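Local coordinates for protein putative endoribonuclease (Klebsiella pneumoniae, PDB 3LYB) that is a putative endoribonuclease of the L-PSP family in the YjgF-like clan and so may cleave RNA, although its true substrate is not established, at residues Ser79-Val84 and Gly89-Val94; Trp74-Ser79 and Ile141-Thr146. All coordinates share one frame; numbering follows the deposited sequence.

Interaction 1: Ser79-Val84 and Gly89-Val94; sequences SIRRTV and GQMSDV
Val84 and Val94 meet at the point where a long helix ends and the chain turns back against it, an example of a helix end closed by the residues that follow it. The apolar part has two centres. At the first, the gamma carbons of Val84 divide the work: with CG1 anti to the backbone N (chi1 176°), CG2 lies beside that nitrogen and meets CG2 of Val94 at 3.7 Å, while CG1 leans over the Gly89 peptide, 3.5 Å from Gly89 C. Gly89 has no side chain, and Val84 CG1 rests on its peptide. At the second, selenomethionine Met91 bends at chi2 (62°), which folds its tip along the helix. CE comes to 4.0 Å from CG2 of Ile80, the two side chains crossing at a slant, and SE lies 4.1 Å from Arg81 CB beside the helix backbone. Arg81 lends the contact only the base of its side chain; its guanidinium group leads away to a salt bridge with Glu78.

The polar part is mostly backbone. Gly89 N donates to Val84 O (3.0 Å) in a bent bond that reaches back five residues and ties the loop to the last turn of the helix. Within the loop, Gln90 N donates almost straight to Asp93 OD2 (2.8 Å), on the anti side of the carboxylate and well out of its plane, and Asp93 N returns a bond to Gln90 O. Together these hold the short 3-10 turn 91-93 closed.

Tyr118 lies against Met91 and Val94, and Ala145 of strand 141-148 touches both Ile80 and Val94. The contact therefore closes the passage from helix 60-85 into strand 94-101, against the helix-facing side of the sheet.

Interaction 2: Trp74-Ser79 and Ile141-Thr146; sequences WYVLES and IEVEAT
Val76 and Val143 form the tight part of this buried contact, a case of a helix laid on a sheet through small branched side chains. CG1 of Val76 reaches CG2 of Val143 at 3.7 Å and CB of Val143 at 3.8 Å. It is put there by standing anti to the backbone N (chi1 157°), whereas the Val143 methyl it meets is the one beside that residue's own nitrogen. The pair cross at an angle, and no hydrogen bond links the segments.

Away from this pair the contact thins. The other Val76 methyl, CG2, comes only to 4.4 Å from Ile141 O. Trp74 and Glu78 are turned from the strand; Trp74 is partly exposed, and CB of Glu78 lies 4.0 Å above one face of its ring, offset toward the rim. On another flank of the helix are Tyr75 and Ser79, also partly exposed, where Ser79 OG donates back to Tyr75 O, which also accepts from Ser79 N.

The strand's other face carries Glu142 and Glu144, which point away from the helix. Glu144 makes a salt bridge to Lys96 and a hydrogen bond to Thr126 of the second subunit, so one strand serves the core with one face and the assembly with the other. In the chain itself, strand 141-148 runs between strands 94-101 and 23-26, while Tyr110 of helix 107-115 packs on Ile141, Val143 and Leu77.

How the interactions relate
Helix 60-85 is common to the two interactions, whose centres lie 10 Å apart and which meet in sequence at Ser79. Interaction 2 uses the earlier turns and a strand 62 residues further on; interaction 1 uses the last turns and the loop just after them, and so is nested inside the loop of chain that interaction 2 closes. They also touch: Ile80 CD1 packs on Val143 CG1 at 3.8 Å, and Val94 CG1 on Ala145 CB at 3.9 Å. The two contacts thus meet in shared apolar packing between the helix and strand 141-148, joining a local turn to a long-range closure on one sheet, as in the alpha-beta fold of YjgF-like proteins.

Interaction 1: Ser79-Val84 and Gly89-Val94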
ATOM      1  N   SER B  79     -34.283 -13.963   3.379  1.00 41.52           N
ATOM      2  CA  SER B  79     -34.982 -12.947   2.584  1.00 41.98           C
ATOM      3  C   SER B  79     -35.423 -13.538   1.261  1.00 42.11           C
ATOM      4  O   SER B  79     -36.556 -13.347   0.834  1.00 42.00           O
ATOM      5  CB  SER B  79     -34.080 -11.747   2.303  1.00 41.98           C
ATOM      6  OG  SER B  79     -33.816 -11.027   3.491  1.00 42.92           O
ATOM      7  N   ILE B  80     -34.512 -14.262   0.621  1.00 42.63           N
ATOM      8  CA  ILE B  80     -34.797 -14.889  -0.649  1.00 43.05           C
ATOM      9  C   ILE B  80     -35.981 -15.791  -0.437  1.00 43.95           C
ATOM     10  O   ILE B  80     -36.983 -15.629  -1.111  1.00 44.44           O
ATOM     11  CB  ILE B  80     -33.564 -15.614  -1.251  1.00 42.74           C
ATOM     12  CG1 ILE B  80     -32.603 -14.574  -1.838  1.00 40.88           C
ATOM     13  CG2 ILE B  80     -33.971 -16.576  -2.352  1.00 41.19           C
ATOM     14  CD1 ILE B  80     -31.190 -15.087  -2.077  1.00 36.05           C
ATOM     15  N   ARG B  81     -35.899 -16.680   0.543  1.00 45.18           N
ATOM     16  CA  ARG B  81     -37.026 -17.549   0.864  1.00 46.56           C
ATOM     17  C   ARG B  81     -38.324 -16.768   1.001  1.00 47.48           C
ATOM     18  O   ARG B  81     -39.267 -17.026   0.264  1.00 48.30           O
ATOM     19  CB  ARG B  81     -36.767 -18.380   2.113  1.00 46.54           C
ATOM     20  CG  ARG B  81     -37.594 -19.651   2.174  1.00 46.75           C
ATOM     21  CD  ARG B  81     -37.294 -20.498   3.437  1.00 47.90           C
ATOM     22  NE  ARG B  81     -37.670 -19.856   4.702  1.00 49.93           N
ATOM     23  CZ  ARG B  81     -38.882 -19.368   4.988  1.00 51.88           C
ATOM     24  NH1 ARG B  81     -39.862 -19.391   4.088  1.00 54.23           N
ATOM     25  NH2 ARG B  81     -39.120 -18.821   6.166  1.00 50.81           N
ATOM     26  N   ARG B  82     -38.372 -15.795   1.901  1.00 48.51           N
ATOM     27  CA  ARG B  82     -39.610 -15.049   2.106  1.00 49.99           C
ATOM     28  C   ARG B  82     -40.129 -14.356   0.857  1.00 50.88           C
ATOM     29  O   ARG B  82     -41.338 -14.299   0.638  1.00 51.48           O
ATOM     30  CB  ARG B  82     -39.492 -14.060   3.257  1.00 49.79           C
ATOM     31  CG  ARG B  82     -39.888 -14.683   4.561  1.00 51.16           C
ATOM     32  CD  ARG B  82     -39.551 -13.800   5.733  1.00 54.26           C
ATOM     33  NE  ARG B  82     -38.978 -14.612   6.808  1.00 56.48           N
ATOM     34  CZ  ARG B  82     -38.573 -14.149   7.990  1.00 55.64           C
ATOM     35  NH1 ARG B  82     -38.676 -12.859   8.289  1.00 54.54           N
ATOM     36  NH2 ARG B  82     -38.060 -14.993   8.872  1.00 54.46           N
ATOM     37  N   THR B  83     -39.220 -13.827   0.044  1.00 51.86           N
ATOM     38  CA  THR B  83     -39.592 -13.168  -1.198  1.00 52.43           C
ATOM     39  C   THR B  83     -40.192 -14.208  -2.138  1.00 53.26           C
ATOM     40  O   THR B  83     -41.309 -14.047  -2.635  1.00 53.70           O
ATOM     41  CB  THR B  83     -38.374 -12.504  -1.837  1.00 52.54           C
ATOM     42  OG1 THR B  83     -37.673 -11.743  -0.840  1.00 52.54           O
ATOM     43  CG2 THR B  83     -38.785 -11.591  -3.000  1.00 51.92           C
ATOM     44  N   VAL B  84     -39.467 -15.299  -2.345  1.00 54.01           N
ATOM     45  CA  VAL B  84     -39.931 -16.380  -3.204  1.00 55.02           C
ATOM     46  C   VAL B  84     -41.321 -16.885  -2.784  1.00 55.69           C
ATOM     47  O   VAL B  84     -42.108 -17.336  -3.614  1.00 55.74           O
ATOM     48  CB  VAL B  84     -38.905 -17.517  -3.214  1.00 55.02           C
ATOM     49  CG1 VAL B  84     -39.398 -18.716  -4.022  1.00 54.88           C
ATOM     50  CG2 VAL B  84     -37.588 -17.008  -3.788  1.00 55.25           C
ATOM     51  N   GLY B  89     -43.753 -19.546  -4.791  1.00 60.75           N
ATOM     52  CA  GLY B  89     -42.728 -20.594  -4.918  1.00 60.02           C
ATOM     53  C   GLY B  89     -42.015 -20.931  -3.626  1.00 59.78           C
ATOM     54  O   GLY B  89     -42.185 -20.228  -2.628  1.00 60.17           O
ATOM     55  N   GLN B  90     -41.211 -21.996  -3.658  1.00 59.17           N
ATOM     56  CA  GLN B  90     -40.436 -22.466  -2.504  1.00 58.84           C
ATOM     57  C   GLN B  90     -38.932 -22.385  -2.786  1.00 58.43           C
ATOM     58  O   GLN B  90     -38.518 -22.159  -3.932  1.00 58.40           O
ATOM     59  CB  GLN B  90     -40.816 -23.909  -2.191  1.00 59.18           C
ATOM     60  CG  GLN B  90     -41.026 -24.744  -3.457  1.00 60.60           C
ATOM     61  CD  GLN B  90     -41.353 -26.212  -3.202  1.00 62.81           C
ATOM     62  OE1 GLN B  90     -41.932 -26.880  -4.069  1.00 63.02           O
ATOM     63  NE2 GLN B  90     -40.967 -26.727  -2.030  1.00 62.50           N
HETATM   64  N   MSE B  91     -38.110 -22.596  -1.758  1.00 57.53           N
HETATM   65  CA  MSE B  91     -36.658 -22.524  -1.930  1.00 56.53           C
HETATM   66  C   MSE B  91     -36.147 -23.383  -3.080  1.00 55.68           C
HETATM   67  O   MSE B  91     -35.166 -23.027  -3.728  1.00 56.19           O
HETATM   68  CB  MSE B  91     -35.906 -22.856  -0.637  1.00 56.64           C
HETATM   69  CG  MSE B  91     -34.482 -22.268  -0.563  1.00 58.16           C
HETATM   70 SE   MSE B  91     -34.393 -20.280  -0.612  1.00 62.28          SE
HETATM   71  CE  MSE B  91     -32.473 -20.003  -0.824  1.00 60.63           C
ATOM     72  N   SER B  92     -36.813 -24.493  -3.365  1.00 54.39           N
ATOM     73  CA  SER B  92     -36.329 -25.405  -4.407  1.00 53.08           C
ATOM     74  C   SER B  92     -36.647 -24.983  -5.850  1.00 51.98           C
ATOM     75  O   SER B  92     -36.243 -25.665  -6.780  1.00 51.99           O
ATOM     76  CB  SER B  92     -36.814 -26.824  -4.129  1.00 53.33           C
ATOM     77  OG  SER B  92     -38.072 -26.793  -3.469  1.00 53.93           O
ATOM     78  N   ASP B  93     -37.363 -23.872  -6.033  1.00 50.83           N
ATOM     79  CA  ASP B  93     -37.613 -23.292  -7.365  1.00 49.62           C
ATOM     80  C   ASP B  93     -36.596 -22.200  -7.697  1.00 49.01           C
ATOM     81  O   ASP B  93     -36.550 -21.695  -8.821  1.00 48.92           O
ATOM     82  CB  ASP B  93     -39.030 -22.692  -7.482  1.00 49.97           C
ATOM     83  CG  ASP B  93     -40.142 -23.644  -7.005  1.00 50.60           C
ATOM     84  OD1 ASP B  93     -40.193 -24.807  -7.464  1.00 50.31           O
ATOM     85  OD2 ASP B  93     -40.973 -23.215  -6.165  1.00 51.33           O
ATOM     86  N   VAL B  94     -35.798 -21.811  -6.708  1.00 48.13           N
ATOM     87  CA  VAL B  94     -34.673 -20.922  -6.944  1.00 47.36           C
ATOM     88  C   VAL B  94     -33.546 -21.733  -7.550  1.00 46.54           C
ATOM     89  O   VAL B  94     -32.801 -22.370  -6.810  1.00 47.33           O
ATOM     90  CB  VAL B  94     -34.144 -20.334  -5.637  1.00 47.63           C
ATOM     91  CG1 VAL B  94     -33.071 -19.307  -5.927  1.00 47.17           C
ATOM     92  CG2 VAL B  94     -35.285 -19.715  -4.811  1.00 48.30           C
TER

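Interaction 2: Trp74-Ser79 and Ile141-Thr146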
ATOM      1  N   TRP B  74     -27.391 -15.722   6.570  1.00 32.95           N
ATOM      2  CA  TRP B  74     -28.654 -16.301   6.924  1.00 33.85           C
ATOM      3  C   TRP B  74     -29.722 -15.284   6.534  1.00 34.43           C
ATOM      4  O   TRP B  74     -30.671 -15.598   5.805  1.00 34.99           O
ATOM      5  CB  TRP B  74     -28.719 -16.673   8.409  1.00 34.01           C
ATOM      6  CG  TRP B  74     -30.116 -17.050   8.782  1.00 35.24           C
ATOM      7  CD1 TRP B  74     -30.710 -18.275   8.617  1.00 35.47           C
ATOM      8  CD2 TRP B  74     -31.129 -16.174   9.295  1.00 35.35           C
ATOM      9  NE1 TRP B  74     -32.026 -18.219   9.026  1.00 36.86           N
ATOM     10  CE2 TRP B  74     -32.307 -16.943   9.450  1.00 37.15           C
ATOM     11  CE3 TRP B  74     -31.149 -14.820   9.656  1.00 36.04           C
ATOM     12  CZ2 TRP B  74     -33.502 -16.401   9.955  1.00 37.19           C
ATOM     13  CZ3 TRP B  74     -32.331 -14.272  10.164  1.00 37.59           C
ATOM     14  CH2 TRP B  74     -33.491 -15.070  10.313  1.00 38.48           C
ATOM     15  N   TYR B  75     -29.525 -14.052   6.980  1.00 34.47           N
ATOM     16  CA  TYR B  75     -30.461 -12.978   6.718  1.00 34.89           C
ATOM     17  C   TYR B  75     -30.778 -12.823   5.236  1.00 34.42           C
ATOM     18  O   TYR B  75     -31.896 -12.528   4.856  1.00 34.55           O
ATOM     19  CB  TYR B  75     -29.905 -11.679   7.299  1.00 35.21           C
ATOM     20  CG  TYR B  75     -30.972 -10.691   7.618  1.00 38.11           C
ATOM     21  CD1 TYR B  75     -31.516 -10.616   8.905  1.00 40.77           C
ATOM     22  CD2 TYR B  75     -31.475  -9.836   6.627  1.00 40.95           C
ATOM     23  CE1 TYR B  75     -32.538  -9.701   9.204  1.00 42.95           C
ATOM     24  CE2 TYR B  75     -32.487  -8.913   6.913  1.00 42.82           C
ATOM     25  CZ  TYR B  75     -33.022  -8.859   8.195  1.00 44.32           C
ATOM     26  OH  TYR B  75     -34.032  -7.944   8.467  1.00 48.86           O
ATOM     27  N   VAL B  76     -29.784 -13.025   4.392  1.00 34.60           N
ATOM     28  CA  VAL B  76     -29.973 -12.825   2.972  1.00 34.42           C
ATOM     29  C   VAL B  76     -30.728 -13.997   2.385  1.00 34.92           C
ATOM     30  O   VAL B  76     -31.659 -13.816   1.597  1.00 34.27           O
ATOM     31  CB  VAL B  76     -28.617 -12.657   2.232  1.00 34.36           C
ATOM     32  CG1 VAL B  76     -28.742 -13.008   0.737  1.00 31.97           C
ATOM     33  CG2 VAL B  76     -28.121 -11.265   2.402  1.00 32.75           C
ATOM     34  N   LEU B  77     -30.284 -15.196   2.755  1.00 35.90           N
ATOM     35  CA  LEU B  77     -30.899 -16.420   2.273  1.00 37.03           C
ATOM     36  C   LEU B  77     -32.368 -16.532   2.673  1.00 38.13           C
ATOM     37  O   LEU B  77     -33.215 -16.854   1.840  1.00 38.53           O
ATOM     38  CB  LEU B  77     -30.096 -17.625   2.719  1.00 36.59           C
ATOM     39  CG  LEU B  77     -28.793 -17.799   1.934  1.00 36.73           C
ATOM     40  CD1 LEU B  77     -27.965 -18.934   2.496  1.00 36.71           C
ATOM     41  CD2 LEU B  77     -29.052 -18.032   0.443  1.00 36.45           C
ATOM     42  N   GLU B  78     -32.665 -16.208   3.931  1.00 39.45           N
ATOM     43  CA  GLU B  78     -34.039 -16.164   4.423  1.00 40.80           C
ATOM     44  C   GLU B  78     -34.884 -15.099   3.722  1.00 41.13           C
ATOM     45  O   GLU B  78     -36.072 -15.314   3.492  1.00 41.84           O
ATOM     46  CB  GLU B  78     -34.064 -15.994   5.950  1.00 40.93           C
ATOM     47  CG  GLU B  78     -35.462 -15.824   6.588  1.00 43.07           C
ATOM     48  CD  GLU B  78     -36.336 -17.103   6.577  1.00 46.04           C
ATOM     49  OE1 GLU B  78     -35.816 -18.206   6.268  1.00 44.11           O
ATOM     50  OE2 GLU B  78     -37.548 -16.983   6.898  1.00 46.81           O
ATOM     51  N   SER B  79     -34.283 -13.963   3.379  1.00 41.52           N
ATOM     52  CA  SER B  79     -34.982 -12.947   2.584  1.00 41.98           C
ATOM     53  C   SER B  79     -35.423 -13.538   1.261  1.00 42.11           C
ATOM     54  O   SER B  79     -36.556 -13.347   0.834  1.00 42.00           O
ATOM     55  CB  SER B  79     -34.080 -11.747   2.303  1.00 41.98           C
ATOM     56  OG  SER B  79     -33.816 -11.027   3.491  1.00 42.92           O
ATOM     57  N   ILE B 141     -21.624 -10.102   2.000  1.00 27.25           N
ATOM     58  CA  ILE B 141     -22.203 -11.096   1.105  1.00 27.58           C
ATOM     59  C   ILE B 141     -23.435 -10.493   0.453  1.00 28.33           C
ATOM     60  O   ILE B 141     -24.203  -9.807   1.096  1.00 29.42           O
ATOM     61  CB  ILE B 141     -22.566 -12.403   1.877  1.00 27.42           C
ATOM     62  CG1 ILE B 141     -23.283 -13.407   0.981  1.00 25.70           C
ATOM     63  CG2 ILE B 141     -23.439 -12.114   3.119  1.00 28.03           C
ATOM     64  CD1 ILE B 141     -22.384 -14.234   0.128  1.00 22.88           C
ATOM     65  N   GLU B 142     -23.607 -10.703  -0.834  1.00 29.19           N
ATOM     66  CA  GLU B 142     -24.833 -10.289  -1.490  1.00 30.43           C
ATOM     67  C   GLU B 142     -25.185 -11.365  -2.501  1.00 31.14           C
ATOM     68  O   GLU B 142     -24.323 -11.747  -3.308  1.00 31.35           O
ATOM     69  CB  GLU B 142     -24.668  -8.946  -2.194  1.00 30.19           C
ATOM     70  CG  GLU B 142     -25.660  -8.794  -3.337  1.00 31.90           C
ATOM     71  CD  GLU B 142     -25.840  -7.376  -3.827  1.00 34.60           C
ATOM     72  OE1 GLU B 142     -25.185  -6.465  -3.279  1.00 34.99           O
ATOM     73  OE2 GLU B 142     -26.645  -7.170  -4.775  1.00 35.56           O
ATOM     74  N   VAL B 143     -26.424 -11.865  -2.441  1.00 31.75           N
ATOM     75  CA  VAL B 143     -26.868 -12.952  -3.346  1.00 32.54           C
ATOM     76  C   VAL B 143     -27.953 -12.501  -4.292  1.00 33.03           C
ATOM     77  O   VAL B 143     -28.856 -11.786  -3.901  1.00 33.37           O
ATOM     78  CB  VAL B 143     -27.395 -14.191  -2.596  1.00 32.35           C
ATOM     79  CG1 VAL B 143     -27.746 -15.288  -3.599  1.00 33.31           C
ATOM     80  CG2 VAL B 143     -26.374 -14.706  -1.621  1.00 31.30           C
ATOM     81  N   GLU B 144     -27.839 -12.912  -5.544  1.00 34.12           N
ATOM     82  CA  GLU B 144     -28.841 -12.632  -6.566  1.00 35.44           C
ATOM     83  C   GLU B 144     -29.497 -13.945  -6.967  1.00 35.32           C
ATOM     84  O   GLU B 144     -28.820 -14.918  -7.244  1.00 35.08           O
ATOM     85  CB  GLU B 144     -28.185 -11.964  -7.784  1.00 35.77           C
ATOM     86  CG  GLU B 144     -29.118 -11.666  -8.961  1.00 37.80           C
ATOM     87  CD  GLU B 144     -28.364 -11.522 -10.286  1.00 41.80           C
ATOM     88  OE1 GLU B 144     -27.623 -10.527 -10.432  1.00 45.04           O
ATOM     89  OE2 GLU B 144     -28.506 -12.387 -11.192  1.00 42.91           O
ATOM     90  N   ALA B 145     -30.817 -13.962  -6.996  1.00 36.24           N
ATOM     91  CA  ALA B 145     -31.549 -15.193  -7.208  1.00 37.77           C
ATOM     92  C   ALA B 145     -32.383 -15.149  -8.468  1.00 38.87           C
ATOM     93  O   ALA B 145     -33.008 -14.138  -8.796  1.00 39.67           O
ATOM     94  CB  ALA B 145     -32.434 -15.507  -5.993  1.00 37.68           C
ATOM     95  N   THR B 146     -32.390 -16.260  -9.178  1.00 40.34           N
ATOM     96  CA  THR B 146     -33.313 -16.428 -10.276  1.00 42.44           C
ATOM     97  C   THR B 146     -34.226 -17.653 -10.050  1.00 43.53           C
ATOM     98  O   THR B 146     -33.777 -18.729  -9.650  1.00 43.28           O
ATOM     99  CB  THR B 146     -32.576 -16.479 -11.604  1.00 42.27           C
ATOM    100  OG1 THR B 146     -31.736 -15.323 -11.696  1.00 43.28           O
ATOM    101  CG2 THR B 146     -33.559 -16.454 -12.752  1.00 42.46           C
TER